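Local coordinates for protein putative oxidoreductase (Pseudomonas putida, PDB 3L6D) that probably acts as an NADP-binding oxidoreductase, related to 6-phosphogluconate dehydrogenase in its cofactor domain and to NADPH-dependent reductive aminases in its C-terminal domain, at residues B[174-177]-B[178-182]; B[207-210]-B[211-215]; B[287-290]-B[291-294]. All blocks are in the same frame, centred on the assembly; numbering follows the deposited sequence.

Overall arrangement
From the N terminus, the chain first builds a Rossmann-type domain with its mixed sheet and then enters the helical C-terminal domain through helix 169-199, where contact 1 lies. Contact 2 follows on the next helix, 204-232, and contact 3 on the loop after helix 264-281. All three are local, each spanning a little over two turns, so none closes a long loop; they run in series, neither nesting nor crossing. Centres of contacts 1 and 2 are 26 Å apart within one chain, and that of contact 3 lies 17 Å from contact 1. Each also touches the second subunit, and Phe175 of contact 1 packs on Leu211 from contact 2 of that subunit.

Contact 1: residues B[174-177]-B[178-182]; sequences AFAT and VLHAH
His180 turns back on Ala176 because its chi1 of -73° sets CG anti to its own carbonyl carbon and beside its backbone N, which carries the ring back along the helix toward the preceding turn. ND1 then donates to Ala176 O at 2.8 Å with an N-H...O angle of 161°, and the oxygen lies almost exactly in the imidazole plane, at the ring edge. The backbone N of His180 reaches the same Ala176 O at 3.0 Å. These two donors come from opposite faces of the carbonyl plane, so one oxygen serves both the ordinary helical bond and a side-chain bond four residues on. One turn on from Phe175, the helix backbone sets Leu179 CB over one face of the Phe175 ring, and a chi1 of 171° then brings CD2 of Leu179 within 4.4 Å of Phe175 CE2. The apolar pair thus sits one residue before the polar pair at each end. Beneath both runs the regular helix ladder, including Val178 N to Ala174 O at 3.0 Å and Ala181 N to Thr177 O at 2.9 Å. Thr177 OG1 is bonded to Leu173 O, one turn earlier. Around the contact, Ile142 of strand 140-145 meets Phe175, Ala176 and Leu179, and Val128 of strand 121-128 touches His180; Phe175 also packs on Leu211 of the second subunit. This part of helix 169-199 thus packs between the sheet of its own Rossmann-type domain and the second subunit. Two donors on a single carbonyl oxygen probably leave it well satisfied, and the ND1 bond, lying in the ring plane, is likely to restrain rotation of the imidazole about its CB-CG bond, with the hydrogen of this bond carried on ND1.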
ATOM      1  N   ALA B 174      17.531  -8.591  -8.048  1.00 20.15           N
ATOM      2  CA  ALA B 174      16.887  -9.039  -6.819  1.00 20.20           C
ATOM      3  C   ALA B 174      15.987  -7.933  -6.286  1.00 21.04           C
ATOM      4  O   ALA B 174      14.820  -8.173  -5.910  1.00 21.46           O
ATOM      5  CB  ALA B 174      17.958  -9.390  -5.755  1.00 19.85           C
ATOM      6  N   PHE B 175      16.520  -6.722  -6.258  1.00 19.80           N
ATOM      7  CA  PHE B 175      15.731  -5.634  -5.722  1.00 20.56           C
ATOM      8  C   PHE B 175      14.472  -5.393  -6.570  1.00 22.15           C
ATOM      9  O   PHE B 175      13.385  -5.136  -6.046  1.00 22.62           O
ATOM     10  CB  PHE B 175      16.546  -4.363  -5.646  1.00 19.71           C
ATOM     11  CG  PHE B 175      15.754  -3.211  -5.110  1.00 23.29           C
ATOM     12  CD1 PHE B 175      15.308  -3.236  -3.789  1.00 20.61           C
ATOM     13  CD2 PHE B 175      15.457  -2.131  -5.909  1.00 19.24           C
ATOM     14  CE1 PHE B 175      14.535  -2.179  -3.263  1.00 23.38           C
ATOM     15  CE2 PHE B 175      14.691  -1.057  -5.412  1.00 23.91           C
ATOM     16  CZ  PHE B 175      14.230  -1.095  -4.063  1.00 21.17           C
ATOM     17  N   ALA B 176      14.620  -5.446  -7.885  1.00 23.82           N
ATOM     18  CA  ALA B 176      13.486  -5.222  -8.768  1.00 24.34           C
ATOM     19  C   ALA B 176      12.473  -6.325  -8.554  1.00 24.65           C
ATOM     20  O   ALA B 176      11.281  -6.070  -8.588  1.00 25.00           O
ATOM     21  CB  ALA B 176      13.911  -5.180 -10.217  1.00 25.05           C
ATOM     22  N   THR B 177      12.941  -7.550  -8.322  1.00 24.34           N
ATOM     23  CA  THR B 177      12.024  -8.656  -8.119  1.00 24.46           C
ATOM     24  C   THR B 177      11.145  -8.466  -6.859  1.00 23.44           C
ATOM     25  O   THR B 177       9.910  -8.549  -6.932  1.00 23.51           O
ATOM     26  CB  THR B 177      12.794 -10.018  -8.088  1.00 24.50           C
ATOM     27  OG1 THR B 177      13.369 -10.234  -9.384  1.00 21.44           O
ATOM     28  CG2 THR B 177      11.854 -11.173  -7.753  1.00 22.44           C
ATOM     29  N   VAL B 178      11.778  -8.183  -5.718  1.00 21.57           N
ATOM     30  CA  VAL B 178      11.055  -8.040  -4.493  1.00 21.68           C
ATOM     31  C   VAL B 178      10.252  -6.715  -4.460  1.00 22.33           C
ATOM     32  O   VAL B 178       9.164  -6.665  -3.862  1.00 21.45           O
ATOM     33  CB  VAL B 178      12.029  -8.197  -3.246  1.00 22.01           C
ATOM     34  CG1 VAL B 178      12.859  -9.493  -3.400  1.00 26.01           C
ATOM     35  CG2 VAL B 178      12.955  -7.014  -3.099  1.00 25.58           C
ATOM     36  N   LEU B 179      10.768  -5.665  -5.100  1.00 21.32           N
ATOM     37  CA  LEU B 179      10.006  -4.405  -5.207  1.00 22.13           C
ATOM     38  C   LEU B 179       8.685  -4.644  -5.971  1.00 22.72           C
ATOM     39  O   LEU B 179       7.632  -4.171  -5.546  1.00 22.42           O
ATOM     40  CB  LEU B 179      10.804  -3.322  -5.922  1.00 23.12           C
ATOM     41  CG  LEU B 179      10.047  -2.046  -6.277  1.00 31.78           C
ATOM     42  CD1 LEU B 179       9.955  -1.200  -5.043  1.00 25.68           C
ATOM     43  CD2 LEU B 179      10.781  -1.284  -7.362  1.00 26.25           C
ATOM     44  N   HIS B 180       8.746  -5.369  -7.091  1.00 22.64           N
ATOM     45  CA  HIS B 180       7.525  -5.583  -7.869  1.00 23.74           C
ATOM     46  C   HIS B 180       6.593  -6.590  -7.162  1.00 23.75           C
ATOM     47  O   HIS B 180       5.361  -6.440  -7.245  1.00 23.15           O
ATOM     48  CB  HIS B 180       7.810  -5.962  -9.326  1.00 25.84           C
ATOM     49  CG  HIS B 180       8.304  -4.816 -10.147  1.00 29.49           C
ATOM     50  ND1 HIS B 180       9.622  -4.418 -10.147  1.00 27.76           N
ATOM     51  CD2 HIS B 180       7.652  -3.960 -10.969  1.00 28.69           C
ATOM     52  CE1 HIS B 180       9.768  -3.385 -10.957  1.00 29.97           C
ATOM     53  NE2 HIS B 180       8.581  -3.071 -11.448  1.00 29.15           N
ATOM     54  N   ALA B 181       7.167  -7.575  -6.453  1.00 22.67           N
ATOM     55  CA  ALA B 181       6.346  -8.480  -5.662  1.00 23.83           C
ATOM     56  C   ALA B 181       5.486  -7.659  -4.671  1.00 24.20           C
ATOM     57  O   ALA B 181       4.265  -7.837  -4.617  1.00 24.05           O
ATOM     58  CB  ALA B 181       7.184  -9.537  -4.920  1.00 23.58           C
ATOM     59  N   HIS B 182       6.112  -6.736  -3.944  1.00 22.96           N
ATOM     60  CA  HIS B 182       5.366  -5.910  -2.995  1.00 23.03           C
ATOM     61  C   HIS B 182       4.347  -5.008  -3.671  1.00 21.55           C
ATOM     62  O   HIS B 182       3.170  -4.951  -3.224  1.00 20.90           O
ATOM     63  CB  HIS B 182       6.281  -5.081  -2.098  1.00 23.62           C
ATOM     64  CG  HIS B 182       5.573  -3.960  -1.399  1.00 26.06           C
ATOM     65  ND1 HIS B 182       4.465  -4.165  -0.594  1.00 25.80           N
ATOM     66  CD2 HIS B 182       5.782  -2.622  -1.420  1.00 23.63           C
ATOM     67  CE1 HIS B 182       4.039  -2.998  -0.138  1.00 24.54           C
ATOM     68  NE2 HIS B 182       4.829  -2.051  -0.609  1.00 26.67           N
TER

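Contact 2: residues B[207-210]-B[211-215]; sequences TARL and LLETS
Thr214 doubles back on Leu210 through its hydroxyl: OG1 donates to Leu210 O at 2.7 Å, while the backbone N of Thr214 reaches that oxygen at 2.9 Å. The two donors approach from opposite faces of the carbonyl plane, so the oxygen is gripped from both. A chi1 of -50° accounts for this, since it holds OG1 beside the backbone N and over the preceding turn. The hydroxyl is also close to carbon, with Leu210 CD1 3.4 Å from OG1. A valine here, having no hydroxyl, would probably leave Leu210 O with the helical amide as its one donor from this residue. Ser215 repeats the device one residue later, its OG donating to Leu211 O at 2.9 Å. On another side of the helix, Arg209 and Glu213 run alongside each other, heading off the helix in the same direction, with Arg209 CG touching Glu213 CD at 3.6 Å. Their salt bridge is a long one, Arg209 NE lying 3.9 Å from Glu213 OE2, and that oxygen is far enough from the plane of the guanidinium that no N-H is aimed at it. The stronger partner of the guanidinium is Glu231 of the second subunit, in a salt bridge through NH1. Further out, Thr207 OG1 is bonded to Pro203 O. These first turns of helix 204-232 lie in the subunit interface of the helical C-terminal domain: besides the Arg209-Glu231 bridge, Leu210 lies against Phe175 on helix 169-199 of the second subunit, while Leu211 packs into Phe190, Ala193 and Val194 of the preceding helix 169-199 of its own chain.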
ATOM      1  N   THR B 207     -17.523   2.092  -2.825  1.00 31.10           N
ATOM      2  CA  THR B 207     -16.725   1.595  -1.733  1.00 27.96           C
ATOM      3  C   THR B 207     -15.235   1.730  -2.003  1.00 24.97           C
ATOM      4  O   THR B 207     -14.444   1.964  -1.075  1.00 23.72           O
ATOM      5  CB  THR B 207     -17.147   0.174  -1.401  1.00 28.05           C
ATOM      6  OG1 THR B 207     -18.584   0.159  -1.251  1.00 28.54           O
ATOM      7  CG2 THR B 207     -16.518  -0.276  -0.116  1.00 29.29           C
ATOM      8  N   ALA B 208     -14.854   1.613  -3.277  1.00 22.79           N
ATOM      9  CA  ALA B 208     -13.441   1.645  -3.650  1.00 21.48           C
ATOM     10  C   ALA B 208     -12.818   2.945  -3.203  1.00 20.89           C
ATOM     11  O   ALA B 208     -11.779   2.925  -2.549  1.00 20.52           O
ATOM     12  CB  ALA B 208     -13.272   1.462  -5.197  1.00 21.86           C
ATOM     13  N   ARG B 209     -13.442   4.081  -3.529  1.00 20.16           N
ATOM     14  CA  ARG B 209     -12.811   5.358  -3.148  1.00 22.08           C
ATOM     15  C   ARG B 209     -12.727   5.524  -1.625  1.00 20.41           C
ATOM     16  O   ARG B 209     -11.697   5.966  -1.100  1.00 19.25           O
ATOM     17  CB  ARG B 209     -13.484   6.577  -3.768  1.00 24.68           C
ATOM     18  CG  ARG B 209     -12.826   7.888  -3.355  1.00 42.50           C
ATOM     19  CD  ARG B 209     -13.140   8.983  -4.353  1.00 31.22           C
ATOM     20  NE  ARG B 209     -12.164   8.920  -5.436  1.00 44.83           N
ATOM     21  CZ  ARG B 209     -12.366   9.387  -6.662  1.00 34.79           C
ATOM     22  NH1 ARG B 209     -13.537   9.938  -6.990  1.00 46.21           N
ATOM     23  NH2 ARG B 209     -11.399   9.287  -7.571  1.00 45.77           N
ATOM     24  N   LEU B 210     -13.801   5.165  -0.929  1.00 20.95           N
ATOM     25  CA  LEU B 210     -13.787   5.216   0.542  1.00 21.50           C
ATOM     26  C   LEU B 210     -12.737   4.298   1.143  1.00 21.05           C
ATOM     27  O   LEU B 210     -12.083   4.672   2.109  1.00 21.21           O
ATOM     28  CB  LEU B 210     -15.155   4.881   1.140  1.00 22.71           C
ATOM     29  CG  LEU B 210     -15.290   5.239   2.628  1.00 24.65           C
ATOM     30  CD1 LEU B 210     -15.059   6.749   2.881  1.00 24.26           C
ATOM     31  CD2 LEU B 210     -16.649   4.786   3.239  1.00 24.20           C
ATOM     32  N   LEU B 211     -12.565   3.104   0.582  1.00 21.27           N
ATOM     33  CA  LEU B 211     -11.591   2.169   1.134  1.00 22.88           C
ATOM     34  C   LEU B 211     -10.181   2.742   0.995  1.00 22.53           C
ATOM     35  O   LEU B 211      -9.419   2.781   1.956  1.00 21.11           O
ATOM     36  CB  LEU B 211     -11.688   0.783   0.468  1.00 25.04           C
ATOM     37  CG  LEU B 211     -11.335  -0.408   1.381  1.00 32.24           C
ATOM     38  CD1 LEU B 211     -11.876  -1.743   0.854  1.00 26.81           C
ATOM     39  CD2 LEU B 211      -9.842  -0.518   1.601  1.00 26.74           C
ATOM     40  N   LEU B 212      -9.864   3.234  -0.194  1.00 22.64           N
ATOM     41  CA  LEU B 212      -8.576   3.880  -0.409  1.00 24.64           C
ATOM     42  C   LEU B 212      -8.329   5.091   0.512  1.00 24.08           C
ATOM     43  O   LEU B 212      -7.266   5.206   1.156  1.00 24.76           O
ATOM     44  CB  LEU B 212      -8.423   4.274  -1.887  1.00 26.63           C
ATOM     45  CG  LEU B 212      -7.084   4.940  -2.249  1.00 28.22           C
ATOM     46  CD1 LEU B 212      -5.947   3.933  -2.049  1.00 28.19           C
ATOM     47  CD2 LEU B 212      -7.065   5.472  -3.679  1.00 28.21           C
ATOM     48  N   GLU B 213      -9.296   5.989   0.569  1.00 24.10           N
ATOM     49  CA  GLU B 213      -9.100   7.229   1.318  1.00 25.56           C
ATOM     50  C   GLU B 213      -9.012   6.972   2.838  1.00 23.75           C
ATOM     51  O   GLU B 213      -8.221   7.622   3.512  1.00 23.16           O
ATOM     52  CB  GLU B 213     -10.125   8.292   0.897  1.00 28.03           C
ATOM     53  CG  GLU B 213      -9.930   8.585  -0.636  1.00 40.27           C
ATOM     54  CD  GLU B 213     -10.676   9.779  -1.226  1.00 32.41           C
ATOM     55  OE1 GLU B 213     -11.707  10.219  -0.653  1.00 40.45           O
ATOM     56  OE2 GLU B 213     -10.238  10.234  -2.334  1.00 40.69           O
ATOM     57  N   THR B 214      -9.741   5.961   3.334  1.00 21.39           N
ATOM     58  CA  THR B 214      -9.824   5.695   4.774  1.00 21.50           C
ATOM     59  C   THR B 214      -8.599   4.892   5.277  1.00 22.36           C
ATOM     60  O   THR B 214      -8.279   4.929   6.459  1.00 22.21           O
ATOM     61  CB  THR B 214     -11.196   5.047   5.149  1.00 20.86           C
ATOM     62  OG1 THR B 214     -12.259   5.836   4.577  1.00 18.12           O
ATOM     63  CG2 THR B 214     -11.400   5.060   6.646  1.00 18.32           C
ATOM     64  N   SER B 215      -7.907   4.191   4.369  1.00 23.79           N
ATOM     65  CA  SER B 215      -6.740   3.379   4.721  1.00 24.23           C
ATOM     66  C   SER B 215      -5.390   4.017   4.385  1.00 23.77           C
ATOM     67  O   SER B 215      -4.380   3.612   4.946  1.00 23.36           O
ATOM     68  CB  SER B 215      -6.807   2.022   4.032  1.00 24.80           C
ATOM     69  OG  SER B 215      -6.658   2.179   2.626  1.00 28.68           O
TER

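Contact 3: residues B[287-290]-B[291-294]; sequences AATT and KSFA
Ser292 and Phe293 close tightly on the carbonyl oxygens of Thr289 and Thr290, whereas Lys291 lies on a partly exposed flank. On the tight side Ser292 OG donates to Thr289 O at 2.7 Å, in the carbonyl plane and on a lone pair. The Ser292 backbone N binds the same oxygen at 3.1 Å, but from well above that plane, so the two donors use different directions. The hydroxyl gets there because chi1 of 78° places OG between the backbone N and the carbonyl carbon. Phe293 follows: its N donates to Thr290 O at 3.2 Å, and its ring presents an edge to that oxygen. Ring atom CD1 also lies 3.4 Å from Thr289 O, and CE1 is 4.2 Å from Thr289 CG2, the two side chains extending next to one another. Thr290 OG1, in turn, donates to Ala287 O at 3.0 Å, an oxygen that also accepts from Thr290 N. Throughout, the backbone bonds join residues three apart, the spacing of 3-10-type turns, in the loop that follows helix 264-281 near the end of the helical C-terminal domain. Val272 of that helix covers Thr289 and Phe293, and Phe191 of the second subunit packs on Ala287, Thr289 and Thr290, so this side is buried. On the other flank the backbone bond is poor: Lys291 N makes a weak bond to Ala288 O at 2.9 Å, its N-H...O angle only 124°. The lysine end is nevertheless held, since the side chain bends at chi3, its NZ is bonded to Gln284 OE1, and it makes a cation-pi contact with Phe235. Beyond it Ala294, also partly exposed, departs from the helical backbone conformation, although its N still donates to Lys291 O.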
ATOM      1  N   ALA B 287       6.230  -5.739  12.840  1.00 25.79           N
ATOM      2  CA  ALA B 287       7.337  -5.751  11.868  1.00 26.47           C
ATOM      3  C   ALA B 287       8.263  -6.968  12.033  1.00 26.84           C
ATOM      4  O   ALA B 287       9.005  -7.273  11.107  1.00 27.71           O
ATOM      5  CB  ALA B 287       8.140  -4.456  11.914  1.00 25.52           C
ATOM      6  N   ALA B 288       8.198  -7.678  13.169  1.00 26.72           N
ATOM      7  CA  ALA B 288       9.028  -8.886  13.353  1.00 26.08           C
ATOM      8  C   ALA B 288       8.582  -9.992  12.417  1.00 25.92           C
ATOM      9  O   ALA B 288       9.294 -11.002  12.236  1.00 27.01           O
ATOM     10  CB  ALA B 288       8.993  -9.393  14.802  1.00 26.96           C
ATOM     11  N   THR B 289       7.400  -9.829  11.836  1.00 25.04           N
ATOM     12  CA  THR B 289       6.944 -10.732  10.780  1.00 24.45           C
ATOM     13  C   THR B 289       8.053 -10.888   9.731  1.00 24.21           C
ATOM     14  O   THR B 289       8.287 -11.983   9.212  1.00 24.74           O
ATOM     15  CB  THR B 289       5.647 -10.227  10.109  1.00 23.86           C
ATOM     16  OG1 THR B 289       4.609 -10.120  11.089  1.00 24.10           O
ATOM     17  CG2 THR B 289       5.172 -11.202   9.009  1.00 25.01           C
ATOM     18  N   THR B 290       8.724  -9.776   9.413  1.00 24.20           N
ATOM     19  CA  THR B 290       9.881  -9.787   8.534  1.00 24.69           C
ATOM     20  C   THR B 290      10.911 -10.881   8.854  1.00 26.36           C
ATOM     21  O   THR B 290      11.363 -11.618   7.938  1.00 27.17           O
ATOM     22  CB  THR B 290      10.554  -8.382   8.525  1.00 25.47           C
ATOM     23  OG1 THR B 290       9.561  -7.412   8.121  1.00 27.91           O
ATOM     24  CG2 THR B 290      11.674  -8.343   7.527  1.00 30.57           C
ATOM     25  N   LYS B 291      11.297 -10.980  10.128  1.00 26.86           N
ATOM     26  CA  LYS B 291      12.306 -11.953  10.572  1.00 29.04           C
ATOM     27  C   LYS B 291      11.882 -13.417  10.398  1.00 29.69           C
ATOM     28  O   LYS B 291      12.748 -14.287  10.269  1.00 30.75           O
ATOM     29  CB  LYS B 291      12.701 -11.710  12.038  1.00 29.80           C
ATOM     30  CG  LYS B 291      13.576 -10.470  12.276  1.00 43.19           C
ATOM     31  CD  LYS B 291      13.346  -9.833  13.666  1.00 32.67           C
ATOM     32  CE  LYS B 291      13.799 -10.690  14.821  1.00 44.16           C
ATOM     33  NZ  LYS B 291      13.325 -10.164  16.143  1.00 34.24           N
ATOM     34  N   SER B 292      10.576 -13.680  10.361  1.00 29.41           N
ATOM     35  CA  SER B 292      10.050 -15.044  10.233  1.00 30.37           C
ATOM     36  C   SER B 292      10.377 -15.656   8.871  1.00 32.20           C
ATOM     37  O   SER B 292      10.335 -16.886   8.693  1.00 32.81           O
ATOM     38  CB  SER B 292       8.538 -15.100  10.532  1.00 30.71           C
ATOM     39  OG  SER B 292       7.720 -14.634   9.462  1.00 27.72           O
ATOM     40  N   PHE B 293      10.742 -14.803   7.915  1.00 32.77           N
ATOM     41  CA  PHE B 293      11.171 -15.299   6.613  1.00 33.00           C
ATOM     42  C   PHE B 293      12.645 -15.708   6.546  1.00 33.89           C
ATOM     43  O   PHE B 293      13.090 -16.303   5.551  1.00 34.19           O
ATOM     44  CB  PHE B 293      10.835 -14.279   5.528  1.00 32.17           C
ATOM     45  CG  PHE B 293       9.359 -14.052   5.370  1.00 28.54           C
ATOM     46  CD1 PHE B 293       8.735 -12.987   5.994  1.00 31.49           C
ATOM     47  CD2 PHE B 293       8.593 -14.918   4.586  1.00 32.37           C
ATOM     48  CE1 PHE B 293       7.372 -12.784   5.849  1.00 27.84           C
ATOM     49  CE2 PHE B 293       7.219 -14.732   4.437  1.00 28.19           C
ATOM     50  CZ  PHE B 293       6.607 -13.658   5.062  1.00 31.83           C
ATOM     51  N   ALA B 294      13.401 -15.385   7.595  1.00 34.79           N
ATOM     52  CA  ALA B 294      14.860 -15.544   7.562  1.00 36.15           C
ATOM     53  C   ALA B 294      15.288 -17.005   7.478  1.00 38.14           C
ATOM     54  O   ALA B 294      14.592 -17.887   7.990  1.00 39.18           O
ATOM     55  CB  ALA B 294      15.495 -14.871   8.761  1.00 36.11           C
TER